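Local coordinates for protein catechol 2,3-dioxygenase (Rhodococcus sp., PDB 2WL9) that probably catalyses iron-dependent extradiol cleavage of catechol-type aromatic rings, a step in the breakdown of aromatic hydrocarbons, at residues R21-G26 and F252-P257; M30-D35 and D39-R44; W67-P72 and D76-Q81; K83-P88 and Y164-L169. All blocks are in the same frame, centred on the assembly; numbering follows the deposited sequence.

How the contacts relate
The four contacts fall into two touching pairs; contact 1 lies on the opposite side of the chain's centre from contacts 3 and 4. Contact 1 and contact 2 have centres 15 Å apart and touch: M30 N probably donates a hydrogen bond to A24 O (3.0 Å), where helix 17-24 passes into the hairpin. Contact 3 and contact 4, centres 10 Å apart, share helix 72-84 and meet where L78 CD2 lies 3.7 Å from L166 O. Contact 1 and contact 4 each join the N-terminal VOC region to the C-terminal glyoxalase-like region, with centres 34 Å apart. Contact 1 contains the iron ligand Y253; the side chain of C254 lies about 12 Å from the iron(III) ion.

Contact 1: R21-G26 and F252-P257; sequences RDYAAG and FYCANP
Y23 reaches from helix 17-24 across the A255-P257 backbone, joining the N-terminal part of this vicinal oxygen chelate (VOC) fold to a strand of the C-terminal part. Its CG stands anti to the backbone N (chi1 177°), which directs the ring toward the 252-257 segment. One face of that ring is laid against the turn that ends strand 250-255. P257 CD sits 3.8 Å from the ring centroid and 19° off its normal, and N256 CA lies on the same face, a second CH-pi contact at 4.0 Å. N256 itself is turned nearly perpendicular, its amide plane 86° from the ring, and touches with CB rather than with its polar end: CB is 3.6 Å from Y23 CE2, whereas OD1 accepts a hydrogen bond from S258 N. W262 meets the tyrosine ring in an edge-to-face arrangement and also touches N256, so the two sides of the junction share an aromatic neighbour from the adjacent strand. The strand also carries Y253, a ligand of the iron(III) ion, directly before C254. At the far end of the Y23 side chain, Y23 OH lies 3.1 Å from A255 O and 3.4 Å from C254 SG.

Contact 2: M30-D35 and D39-R44; sequences MQVVDD and DRIYLR
Q31 and R44 pair at the open end of a two-stranded antiparallel beta hairpin, strands 31-33 and 40-44, at the edge of the N-terminal VOC sheet. The first shell is backbone: Q31 and R44 form one hydrogen-bonded pair, with Q31 N to R44 O at 2.8 Å and R44 N to Q31 O at 2.7 Å, and V33 with Y42 forms the next. Between them V32 and L43 make a non-hydrogen-bonded pair whose side chains turn to the opposite face, where V32 CG2 and L43 CD2 meet at 4.2 Å and M30 SD rests 3.9 Å from L43 CB. On the other face Q31 and R44 run side by side. Both have CG anti to the backbone N (chi1 -175° and 176°) and extended chains, which brings R44 NH1 to Q31 OE1 at 3.1 Å, tilted out of the amide plane. V33 CG2 packs on the root of the same arginine, at CB. Further out, H131 N also donates to Q31 OE1, while S128 O, W48 O and R47 O accept from the guanidinium NH1, NE and NH2, so every nitrogen of this buried group is held and its rotation is fixed. Helix 17-24 backs the V32-L43 face through R21 and A24. V33 O, besides accepting from Y42 N, lies in plane at the edge of the Y42 ring, 3.4 Å from CD2.

Contact 3: W67-P72 and D76-Q81; sequences WRVAGP and DELAEQ
D76 and P72 meet one helical turn apart, where the chain leaving strand 61-68 of the VOC sheet enters helix 72-84; G71 stands at the N-cap position just before it. Followed from its root to its tip, the aspartate side chain curls round the oxygen end of the P72 carbonyl, with CB 3.4 Å, CG 3.7 Å and OD1 3.3 Å from P72 O. The last approach is between two acceptors and makes no bond. What joins the residues is the backbone: D76 N donates to P72 O at 3.0 Å, the donor nitrogen lying 33° out of the carbonyl plane. Deeper in, V69, following R68, and L78 bring the two segments together, crossing at a slant, with V69 CG1 only 3.4 Å from L78 CD1, tighter than usual for two carbons. Beyond the segments, I118 of the neighbouring strand also packs on V69, and R165 of a neighbouring subunit packs on P72. The chemistry is thus divided: a buried apolar touch packs the helix against the chain leaving the sheet, whereas at the exposed end the backbone hydrogen bond holds the first turn, and the D76 carboxylate oxygen near the same carbonyl is probably mildly repelled.

Contact 4: K83-P88 and Y164-L169; sequences KNAGIP and YRLLGL
A85 and I87 both touch one methyl group, CD1 of L166, and the whole of the direct contact is apolar. A85 CB lies 3.6 Å from L166 CD1. I87 CD1 approaches the same methyl at 3.8 Å, the isoleucine and leucine reaching toward each other tip to tip. Because A85 CB and I87 CD1 are themselves 3.9 Å apart, the three methyl carbons form a nearly equilateral triangle. L166 arrives there with its CG anti to the backbone N (chi1 -175°), which carries the branched end outward from its helix; the other methyl, CD2, turns to the side chain of Q81, and L82 adds to the same apolar patch.

The contact joins the ends of two helices, 72-84 in the N-terminal VOC region and 157-167 in the C-terminal glyoxalase-like region, at the surface of the subunit. Each helix finishes in a Schellman motif with a glycine of positive phi, G86 and G168 respectively; A85 and I87 flank G86, and L166 lies two residues before G168.

Hydrogen bonding belongs to the helix ends rather than to the junction. G168 N donates to R165 O at 3.0 Å and L169 N to Y164 O at 3.1 Å, closing the last turn behind L166, while the bond from G86 N to K83 O is weak. Among the polar side chains, R165 NH2 donates to G171 O as its side chain packs on P72 of a neighbouring subunit.

Contact 1: R21-G26 and F252-P257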
loop_
_atom_site.group_PDB
_atom_site.type_symbol
_atom_site.label_atom_id
_atom_site.label_comp_id
_atom_site.label_asym_id
_atom_site.label_seq_id
_atom_site.Cartn_x
_atom_site.Cartn_y
_atom_site.Cartn_z
ATOM N N ARG C 21 -16.443 14.922 -38.484
ATOM C CA ARG C 21 -17.366 14.410 -37.469
ATOM C C ARG C 21 -17.409 12.888 -37.541
ATOM O O ARG C 21 -17.170 12.212 -36.543
ATOM C CB ARG C 21 -18.771 14.997 -37.659
ATOM C CG ARG C 21 -18.825 16.510 -37.480
ATOM C CD ARG C 21 -20.224 17.065 -37.669
ATOM N NE ARG C 21 -21.131 16.605 -36.620
ATOM C CZ ARG C 21 -22.064 17.360 -36.047
ATOM N NH1 ARG C 21 -22.212 18.632 -36.396
ATOM N NH2 ARG C 21 -22.838 16.847 -35.104
ATOM N N ASP C 22 -17.689 12.356 -38.730
ATOM C CA ASP C 22 -17.733 10.904 -38.954
ATOM C C ASP C 22 -16.462 10.213 -38.467
ATOM O O ASP C 22 -16.516 9.137 -37.870
ATOM C CB ASP C 22 -17.942 10.595 -40.444
ATOM C CG ASP C 22 -19.379 10.814 -40.904
ATOM O OD1 ASP C 22 -20.178 11.454 -40.184
ATOM O OD2 ASP C 22 -19.705 10.344 -42.013
ATOM N N TYR C 23 -15.322 10.859 -38.706
ATOM C CA TYR C 23 -14.018 10.295 -38.416
ATOM C C TYR C 23 -13.640 10.428 -36.943
ATOM O O TYR C 23 -13.384 9.425 -36.275
ATOM C CB TYR C 23 -12.977 10.963 -39.309
ATOM C CG TYR C 23 -11.540 10.538 -39.102
ATOM C CD1 TYR C 23 -11.010 9.455 -39.802
ATOM C CD2 TYR C 23 -10.695 11.251 -38.249
ATOM C CE1 TYR C 23 -9.679 9.077 -39.640
ATOM C CE2 TYR C 23 -9.359 10.880 -38.085
ATOM C CZ TYR C 23 -8.860 9.792 -38.785
ATOM O OH TYR C 23 -7.537 9.415 -38.630
ATOM N N ALA C 24 -13.614 11.660 -36.440
ATOM C CA ALA C 24 -13.132 11.919 -35.080
ATOM C C ALA C 24 -14.096 11.443 -33.991
ATOM O O ALA C 24 -13.658 10.996 -32.931
ATOM C CB ALA C 24 -12.809 13.388 -34.903
ATOM N N ALA C 25 -15.397 11.542 -34.244
ATOM C CA ALA C 25 -16.385 11.038 -33.284
ATOM C C ALA C 25 -16.758 9.583 -33.561
ATOM O O ALA C 25 -16.673 8.730 -32.668
ATOM C CB ALA C 25 -17.624 11.928 -33.256
ATOM N N GLY C 26 -17.155 9.303 -34.803
ATOM C CA GLY C 26 -17.674 7.994 -35.185
ATOM C C GLY C 26 -16.676 6.856 -35.112
ATOM O O GLY C 26 -17.041 5.711 -34.832
ATOM N N PHE C 252 -0.929 2.746 -34.196
ATOM C CA PHE C 252 -0.866 2.700 -35.650
ATOM C C PHE C 252 -1.051 4.116 -36.200
ATOM O O PHE C 252 -1.479 5.009 -35.468
ATOM C CB PHE C 252 -1.875 1.697 -36.234
ATOM C CG PHE C 252 -3.310 2.099 -36.078
ATOM C CD1 PHE C 252 -4.002 2.661 -37.148
ATOM C CD2 PHE C 252 -3.985 1.897 -34.876
ATOM C CE1 PHE C 252 -5.333 3.026 -37.019
ATOM C CE2 PHE C 252 -5.322 2.263 -34.742
ATOM C CZ PHE C 252 -5.994 2.829 -35.819
ATOM N N TYR C 253 -0.699 4.318 -37.467
ATOM C CA TYR C 253 -0.814 5.622 -38.120
ATOM C C TYR C 253 -1.755 5.510 -39.312
ATOM O O TYR C 253 -1.517 4.698 -40.212
ATOM C CB TYR C 253 0.552 6.087 -38.633
ATOM C CG TYR C 253 1.569 6.487 -37.582
ATOM C CD1 TYR C 253 1.896 7.829 -37.391
ATOM C CD2 TYR C 253 2.233 5.529 -36.812
ATOM C CE1 TYR C 253 2.845 8.218 -36.447
ATOM C CE2 TYR C 253 3.192 5.908 -35.859
ATOM C CZ TYR C 253 3.495 7.261 -35.688
ATOM O OH TYR C 253 4.430 7.674 -34.755
ATOM N N CYS C 254 -2.801 6.337 -39.333
ATOM C CA CYS C 254 -3.812 6.292 -40.390
ATOM C C CYS C 254 -4.185 7.684 -40.900
ATOM O O CYS C 254 -3.994 8.677 -40.198
ATOM C CB CYS C 254 -5.065 5.541 -39.920
ATOM S SG CYS C 254 -6.053 6.354 -38.625
ATOM N N ALA C 255 -4.720 7.741 -42.120
ATOM C CA ALA C 255 -5.123 9.005 -42.752
ATOM C C ALA C 255 -6.343 9.632 -42.091
ATOM O O ALA C 255 -7.254 8.932 -41.658
ATOM C CB ALA C 255 -5.397 8.795 -44.238
ATOM N N ASN C 256 -6.357 10.959 -42.028
ATOM C CA ASN C 256 -7.555 11.691 -41.616
ATOM C C ASN C 256 -8.209 12.418 -42.815
ATOM O O ASN C 256 -7.677 12.368 -43.925
ATOM C CB ASN C 256 -7.259 12.615 -40.417
ATOM C CG ASN C 256 -6.251 13.708 -40.729
ATOM O OD1 ASN C 256 -6.299 14.357 -41.776
ATOM N ND2 ASN C 256 -5.343 13.938 -39.793
ATOM N N PRO C 257 -9.374 13.060 -42.611
ATOM C CA PRO C 257 -10.054 13.713 -43.739
ATOM C C PRO C 257 -9.292 14.874 -44.371
ATOM O O PRO C 257 -9.671 15.318 -45.453
ATOM C CB PRO C 257 -11.360 14.220 -43.119
ATOM C CG PRO C 257 -11.563 13.380 -41.923
ATOM C CD PRO C 257 -10.194 13.110 -41.392
#

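Contact 2: M30-D35 and D39-R44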
loop_
_atom_site.group_PDB
_atom_site.type_symbol
_atom_site.label_atom_id
_atom_site.label_comp_id
_atom_site.label_asym_id
_atom_site.label_seq_id
_atom_site.Cartn_x
_atom_site.Cartn_y
_atom_site.Cartn_z
ATOM N N MET C 30 -14.155 10.733 -30.016
ATOM C CA MET C 30 -14.238 12.117 -29.540
ATOM C C MET C 30 -15.683 12.592 -29.518
ATOM O O MET C 30 -16.546 12.000 -30.158
ATOM C CB MET C 30 -13.389 13.041 -30.408
ATOM C CG MET C 30 -11.924 12.697 -30.334
ATOM S SD MET C 30 -10.852 13.901 -31.103
ATOM C CE MET C 30 -9.283 13.127 -30.728
ATOM N N GLN C 31 -15.942 13.643 -28.755
ATOM C CA GLN C 31 -17.276 14.211 -28.669
ATOM C C GLN C 31 -17.359 15.464 -29.520
ATOM O O GLN C 31 -16.546 16.374 -29.369
ATOM C CB GLN C 31 -17.632 14.548 -27.219
ATOM C CG GLN C 31 -19.065 15.045 -27.050
ATOM C CD GLN C 31 -19.425 15.336 -25.612
ATOM O OE1 GLN C 31 -18.596 15.213 -24.713
ATOM N NE2 GLN C 31 -20.671 15.735 -25.389
ATOM N N VAL C 32 -18.336 15.503 -30.419
ATOM C CA VAL C 32 -18.577 16.697 -31.222
ATOM C C VAL C 32 -19.338 17.717 -30.375
ATOM O O VAL C 32 -20.354 17.390 -29.747
ATOM C CB VAL C 32 -19.364 16.387 -32.528
ATOM C CG1 VAL C 32 -19.744 17.663 -33.242
ATOM C CG2 VAL C 32 -18.541 15.496 -33.463
ATOM N N VAL C 33 -18.827 18.944 -30.370
ATOM C CA VAL C 33 -19.427 20.060 -29.643
ATOM C C VAL C 33 -19.719 21.198 -30.630
ATOM O O VAL C 33 -18.801 21.750 -31.237
ATOM C CB VAL C 33 -18.505 20.543 -28.497
ATOM C CG1 VAL C 33 -19.100 21.761 -27.789
ATOM C CG2 VAL C 33 -18.247 19.413 -27.494
ATOM N N ASP C 34 -21.003 21.523 -30.797
ATOM C CA ASP C 34 -21.429 22.585 -31.719
ATOM C C ASP C 34 -22.141 23.688 -30.956
ATOM O O ASP C 34 -23.278 23.516 -30.510
ATOM C CB ASP C 34 -22.346 22.011 -32.808
ATOM C CG ASP C 34 -22.626 22.999 -33.940
ATOM O OD1 ASP C 34 -22.489 24.229 -33.752
ATOM O OD2 ASP C 34 -23.001 22.526 -35.034
ATOM N N ASP C 35 -21.472 24.828 -30.823
ATOM C CA ASP C 35 -22.009 25.957 -30.074
ATOM C C ASP C 35 -22.775 26.944 -30.952
ATOM O O ASP C 35 -23.131 28.037 -30.508
ATOM C CB ASP C 35 -20.893 26.657 -29.301
ATOM C CG ASP C 35 -20.393 25.827 -28.127
ATOM O OD1 ASP C 35 -21.186 25.030 -27.570
ATOM O OD2 ASP C 35 -19.211 25.971 -27.767
ATOM N N ASP C 39 -18.954 29.046 -38.403
ATOM C CA ASP C 39 -17.716 28.711 -39.103
ATOM C C ASP C 39 -16.855 27.634 -38.450
ATOM O O ASP C 39 -15.809 27.276 -38.986
ATOM C CB ASP C 39 -16.873 29.975 -39.344
ATOM C CG ASP C 39 -16.363 30.615 -38.051
ATOM O OD1 ASP C 39 -16.834 30.259 -36.946
ATOM O OD2 ASP C 39 -15.476 31.487 -38.149
ATOM N N ARG C 40 -17.289 27.124 -37.303
ATOM C CA ARG C 40 -16.465 26.191 -36.543
ATOM C C ARG C 40 -17.264 25.254 -35.646
ATOM O O ARG C 40 -18.373 25.570 -35.223
ATOM C CB ARG C 40 -15.421 26.954 -35.722
ATOM C CG ARG C 40 -15.979 27.721 -34.534
ATOM C CD ARG C 40 -14.953 28.701 -33.996
ATOM N NE ARG C 40 -14.836 29.866 -34.867
ATOM C CZ ARG C 40 -13.942 30.836 -34.706
ATOM N NH1 ARG C 40 -13.071 30.787 -33.699
ATOM N NH2 ARG C 40 -13.920 31.854 -35.554
ATOM N N ILE C 41 -16.681 24.089 -35.385
ATOM C CA ILE C 41 -17.165 23.177 -34.355
ATOM C C ILE C 41 -15.955 22.694 -33.557
ATOM O O ILE C 41 -14.816 23.076 -33.861
ATOM C CB ILE C 41 -17.971 21.987 -34.946
ATOM C CG1 ILE C 41 -17.118 21.177 -35.925
ATOM C CG2 ILE C 41 -19.273 22.476 -35.590
ATOM C CD1 ILE C 41 -17.692 19.816 -36.262
ATOM N N TYR C 42 -16.195 21.882 -32.532
ATOM C CA TYR C 42 -15.120 21.450 -31.635
ATOM C C TYR C 42 -15.120 19.943 -31.414
ATOM O O TYR C 42 -16.160 19.285 -31.485
ATOM C CB TYR C 42 -15.215 22.143 -30.268
ATOM C CG TYR C 42 -15.335 23.651 -30.314
ATOM C CD1 TYR C 42 -14.225 24.471 -30.111
ATOM C CD2 TYR C 42 -16.568 24.254 -30.559
ATOM C CE1 TYR C 42 -14.340 25.858 -30.166
ATOM C CE2 TYR C 42 -16.696 25.623 -30.618
ATOM C CZ TYR C 42 -15.586 26.421 -30.417
ATOM O OH TYR C 42 -15.740 27.780 -30.478
ATOM N N LEU C 43 -13.942 19.405 -31.127
ATOM C CA LEU C 43 -13.838 18.009 -30.734
ATOM C C LEU C 43 -13.388 17.957 -29.285
ATOM O O LEU C 43 -12.398 18.564 -28.910
ATOM C CB LEU C 43 -12.872 17.248 -31.648
ATOM C CG LEU C 43 -13.216 17.217 -33.142
ATOM C CD1 LEU C 43 -12.030 16.683 -33.962
ATOM C CD2 LEU C 43 -14.479 16.414 -33.425
ATOM N N ARG C 44 -14.139 17.228 -28.477
ATOM C CA ARG C 44 -13.903 17.155 -27.039
ATOM C C ARG C 44 -13.390 15.761 -26.688
ATOM O O ARG C 44 -13.870 14.768 -27.238
ATOM C CB ARG C 44 -15.221 17.468 -26.328
ATOM C CG ARG C 44 -15.202 17.356 -24.829
ATOM C CD ARG C 44 -16.562 17.711 -24.262
ATOM N NE ARG C 44 -16.476 18.012 -22.838
ATOM C CZ ARG C 44 -17.417 17.736 -21.944
ATOM N NH1 ARG C 44 -18.536 17.114 -22.304
ATOM N NH2 ARG C 44 -17.220 18.057 -20.676
#

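Contact 3: W67-P72 and D76-Q81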
loop_
_atom_site.group_PDB
_atom_site.type_symbol
_atom_site.label_atom_id
_atom_site.label_comp_id
_atom_site.label_asym_id
_atom_site.label_seq_id
_atom_site.Cartn_x
_atom_site.Cartn_y
_atom_site.Cartn_z
ATOM N N TRP C 67 -0.312 25.903 -26.130
ATOM C CA TRP C 67 0.427 25.364 -24.978
ATOM C C TRP C 67 -0.049 25.981 -23.677
ATOM O O TRP C 67 -0.138 27.204 -23.561
ATOM C CB TRP C 67 1.927 25.636 -25.114
ATOM C CG TRP C 67 2.543 25.042 -26.335
ATOM C CD1 TRP C 67 2.784 25.675 -27.517
ATOM C CD2 TRP C 67 3.001 23.699 -26.495
ATOM N NE1 TRP C 67 3.358 24.802 -28.416
ATOM C CE2 TRP C 67 3.498 23.580 -27.813
ATOM C CE3 TRP C 67 3.023 22.574 -25.659
ATOM C CZ2 TRP C 67 4.027 22.389 -28.308
ATOM C CZ3 TRP C 67 3.545 21.386 -26.157
ATOM C CH2 TRP C 67 4.036 21.304 -27.465
ATOM N N ARG C 68 -0.310 25.140 -22.681
ATOM C CA ARG C 68 -0.841 25.605 -21.404
ATOM C C ARG C 68 0.228 25.980 -20.372
ATOM O O ARG C 68 1.265 25.318 -20.260
ATOM C CB ARG C 68 -1.766 24.538 -20.816
ATOM C CG ARG C 68 -2.580 24.987 -19.611
ATOM C CD ARG C 68 -3.173 23.772 -18.907
ATOM N NE ARG C 68 -4.178 24.144 -17.913
ATOM C CZ ARG C 68 -4.820 23.276 -17.136
ATOM N NH1 ARG C 68 -4.560 21.977 -17.231
ATOM N NH2 ARG C 68 -5.726 23.706 -16.262
ATOM N N VAL C 69 -0.037 27.043 -19.618
ATOM C CA VAL C 69 0.723 27.347 -18.412
ATOM C C VAL C 69 -0.245 27.352 -17.234
ATOM O O VAL C 69 -1.461 27.381 -17.427
ATOM C CB VAL C 69 1.526 28.673 -18.506
ATOM C CG1 VAL C 69 2.606 28.576 -19.570
ATOM C CG2 VAL C 69 0.623 29.867 -18.767
ATOM N N ALA C 70 0.296 27.300 -16.021
ATOM C CA ALA C 70 -0.517 27.127 -14.819
ATOM C C ALA C 70 -1.433 28.306 -14.486
ATOM O O ALA C 70 -2.508 28.107 -13.920
ATOM C CB ALA C 70 0.378 26.801 -13.617
ATOM N N GLY C 71 -1.002 29.525 -14.806
ATOM C CA GLY C 71 -1.755 30.709 -14.422
ATOM C C GLY C 71 -1.210 32.003 -15.003
ATOM O O GLY C 71 -0.206 31.991 -15.719
ATOM N N PRO C 72 -1.861 33.134 -14.676
ATOM C CA PRO C 72 -1.509 34.452 -15.208
ATOM C C PRO C 72 -0.097 34.920 -14.849
ATOM O O PRO C 72 0.538 35.613 -15.650
ATOM C CB PRO C 72 -2.559 35.377 -14.576
ATOM C CG PRO C 72 -3.059 34.644 -13.384
ATOM C CD PRO C 72 -3.017 33.205 -13.763
ATOM N N ASP C 76 2.853 35.642 -17.580
ATOM C CA ASP C 76 3.566 36.883 -17.521
ATOM C C ASP C 76 5.074 36.657 -17.553
ATOM O O ASP C 76 5.771 37.299 -18.272
ATOM C CB ASP C 76 3.187 37.640 -16.267
ATOM C CG ASP C 76 2.226 38.738 -16.529
ATOM O OD1 ASP C 76 1.183 38.494 -17.067
ATOM O OD2 ASP C 76 2.526 39.864 -16.220
ATOM N N GLU C 77 5.535 35.688 -16.804
ATOM C CA GLU C 77 6.925 35.349 -16.798
ATOM C C GLU C 77 7.416 34.830 -18.160
ATOM O O GLU C 77 8.412 35.226 -18.653
ATOM C CB GLU C 77 7.200 34.370 -15.682
ATOM C CG GLU C 77 6.968 34.930 -14.299
ATOM C CD GLU C 77 7.162 33.948 -13.169
ATOM O OE1 GLU C 77 6.567 32.899 -13.167
ATOM O OE2 GLU C 77 7.889 34.263 -12.250
ATOM N N LEU C 78 6.654 33.968 -18.762
ATOM C CA LEU C 78 6.980 33.451 -20.094
ATOM C C LEU C 78 7.061 34.551 -21.145
ATOM O O LEU C 78 7.993 34.578 -21.963
ATOM C CB LEU C 78 5.969 32.390 -20.535
ATOM C CG LEU C 78 6.373 30.929 -20.342
ATOM C CD1 LEU C 78 5.358 30.016 -20.990
ATOM C CD2 LEU C 78 7.761 30.660 -20.928
ATOM N N ALA C 79 6.081 35.455 -21.113
ATOM C CA ALA C 79 6.048 36.619 -21.996
ATOM C C ALA C 79 7.303 37.471 -21.808
ATOM O O ALA C 79 7.903 37.931 -22.783
ATOM C CB ALA C 79 4.785 37.450 -21.728
ATOM N N GLU C 80 7.705 37.658 -20.553
ATOM C CA GLU C 80 8.912 38.416 -20.234
ATOM C C GLU C 80 10.159 37.752 -20.823
ATOM O O GLU C 80 11.052 38.442 -21.318
ATOM C CB GLU C 80 9.057 38.606 -18.722
ATOM C CG GLU C 80 9.725 39.917 -18.329
ATOM C CD GLU C 80 8.847 41.126 -18.610
ATOM O OE1 GLU C 80 9.112 41.832 -19.606
ATOM O OE2 GLU C 80 7.879 41.362 -17.848
ATOM N N GLN C 81 10.195 36.420 -20.778
ATOM C CA GLN C 81 11.267 35.627 -21.387
ATOM C C GLN C 81 11.297 35.782 -22.913
ATOM O O GLN C 81 12.372 35.856 -23.511
ATOM C CB GLN C 81 11.150 34.143 -20.990
ATOM C CG GLN C 81 11.528 33.836 -19.534
ATOM C CD GLN C 81 11.447 32.352 -19.186
ATOM O OE1 GLN C 81 10.390 31.841 -18.796
ATOM N NE2 GLN C 81 12.575 31.656 -19.303
#

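Contact 4: K83-P88 and Y164-L169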
loop_
_atom_site.group_PDB
_atom_site.type_symbol
_atom_site.label_atom_id
_atom_site.label_comp_id
_atom_site.label_asym_id
_atom_site.label_seq_id
_atom_site.Cartn_x
_atom_site.Cartn_y
_atom_site.Cartn_z
ATOM N N LYS C 83 10.148 38.463 -24.562
ATOM C CA LYS C 83 10.600 39.837 -24.748
ATOM C C LYS C 83 12.123 39.961 -24.595
ATOM O O LYS C 83 12.763 40.703 -25.345
ATOM C CB LYS C 83 9.865 40.774 -23.781
ATOM C CG LYS C 83 10.144 42.260 -24.004
ATOM C CD LYS C 83 9.301 43.132 -23.093
ATOM C CE LYS C 83 9.831 44.558 -23.061
ATOM N NZ LYS C 83 8.925 45.479 -22.314
ATOM N N ASN C 84 12.693 39.228 -23.638
ATOM C CA ASN C 84 14.146 39.223 -23.414
ATOM C C ASN C 84 14.914 38.582 -24.559
ATOM O O ASN C 84 16.026 39.012 -24.890
ATOM C CB ASN C 84 14.495 38.515 -22.105
ATOM C CG ASN C 84 14.081 39.309 -20.881
ATOM O OD1 ASN C 84 13.760 40.497 -20.969
ATOM N ND2 ASN C 84 14.096 38.653 -19.724
ATOM N N ALA C 85 14.307 37.558 -25.157
ATOM C CA ALA C 85 14.884 36.845 -26.289
ATOM C C ALA C 85 14.638 37.564 -27.617
ATOM O O ALA C 85 15.078 37.096 -28.666
ATOM C CB ALA C 85 14.332 35.419 -26.345
ATOM N N GLY C 86 13.937 38.694 -27.567
ATOM C CA GLY C 86 13.602 39.451 -28.772
ATOM C C GLY C 86 12.647 38.697 -29.681
ATOM O O GLY C 86 12.732 38.794 -30.909
ATOM N N ILE C 87 11.741 37.934 -29.081
ATOM C CA ILE C 87 10.737 37.200 -29.847
ATOM C C ILE C 87 9.438 37.992 -29.813
ATOM O O ILE C 87 8.920 38.279 -28.733
ATOM C CB ILE C 87 10.518 35.764 -29.317
ATOM C CG1 ILE C 87 11.789 34.924 -29.515
ATOM C CG2 ILE C 87 9.318 35.098 -30.017
ATOM C CD1 ILE C 87 11.828 33.664 -28.689
ATOM N N PRO C 88 8.920 38.362 -30.996
ATOM C CA PRO C 88 7.702 39.160 -31.076
ATOM C C PRO C 88 6.498 38.324 -30.662
ATOM O O PRO C 88 6.419 37.143 -31.012
ATOM C CB PRO C 88 7.608 39.519 -32.564
ATOM C CG PRO C 88 8.931 39.149 -33.166
ATOM C CD PRO C 88 9.436 38.021 -32.333
ATOM N N TYR C 164 11.646 26.082 -28.200
ATOM C CA TYR C 164 10.839 25.254 -27.315
ATOM C C TYR C 164 11.457 25.041 -25.931
ATOM O O TYR C 164 10.724 24.893 -24.962
ATOM C CB TYR C 164 10.420 23.951 -27.997
ATOM C CG TYR C 164 9.378 24.199 -29.062
ATOM C CD1 TYR C 164 8.073 24.564 -28.714
ATOM C CD2 TYR C 164 9.698 24.097 -30.412
ATOM C CE1 TYR C 164 7.116 24.814 -29.684
ATOM C CE2 TYR C 164 8.746 24.345 -31.398
ATOM C CZ TYR C 164 7.460 24.701 -31.024
ATOM O OH TYR C 164 6.512 24.937 -31.986
ATOM N N ARG C 165 12.786 25.077 -25.832
ATOM C CA ARG C 165 13.435 25.034 -24.517
ATOM C C ARG C 165 13.078 26.267 -23.696
ATOM O O ARG C 165 12.844 26.165 -22.495
ATOM C CB ARG C 165 14.950 24.869 -24.630
ATOM C CG ARG C 165 15.352 23.475 -25.051
ATOM C CD ARG C 165 16.803 23.145 -24.757
ATOM N NE ARG C 165 17.116 21.804 -25.253
ATOM C CZ ARG C 165 18.075 21.520 -26.127
ATOM N NH1 ARG C 165 18.861 22.478 -26.603
ATOM N NH2 ARG C 165 18.257 20.264 -26.523
ATOM N N LEU C 166 13.007 27.422 -24.357
ATOM C CA LEU C 166 12.611 28.672 -23.708
ATOM C C LEU C 166 11.187 28.556 -23.158
ATOM O O LEU C 166 10.898 29.042 -22.058
ATOM C CB LEU C 166 12.719 29.849 -24.690
ATOM C CG LEU C 166 12.471 31.303 -24.252
ATOM C CD1 LEU C 166 12.986 32.239 -25.322
ATOM C CD2 LEU C 166 11.008 31.615 -23.992
ATOM N N LEU C 167 10.307 27.915 -23.930
ATOM C CA LEU C 167 8.926 27.665 -23.500
ATOM C C LEU C 167 8.847 26.753 -22.278
ATOM O O LEU C 167 7.845 26.752 -21.569
ATOM C CB LEU C 167 8.080 27.104 -24.657
ATOM C CG LEU C 167 7.121 28.096 -25.334
ATOM C CD1 LEU C 167 7.858 29.288 -25.907
ATOM C CD2 LEU C 167 6.278 27.418 -26.420
ATOM N N GLY C 168 9.916 25.999 -22.028
ATOM C CA GLY C 168 9.967 25.091 -20.895
ATOM C C GLY C 168 9.912 23.613 -21.242
ATOM O O GLY C 168 9.973 22.763 -20.347
ATOM N N LEU C 169 9.790 23.286 -22.527
ATOM C CA LEU C 169 9.881 21.889 -22.931
ATOM C C LEU C 169 11.323 21.409 -22.834
ATOM O O LEU C 169 12.266 22.206 -22.927
ATOM C CB LEU C 169 9.324 21.647 -24.335
ATOM C CG LEU C 169 7.804 21.752 -24.442
ATOM C CD1 LEU C 169 7.430 22.919 -25.321
ATOM C CD2 LEU C 169 7.247 20.461 -25.001
#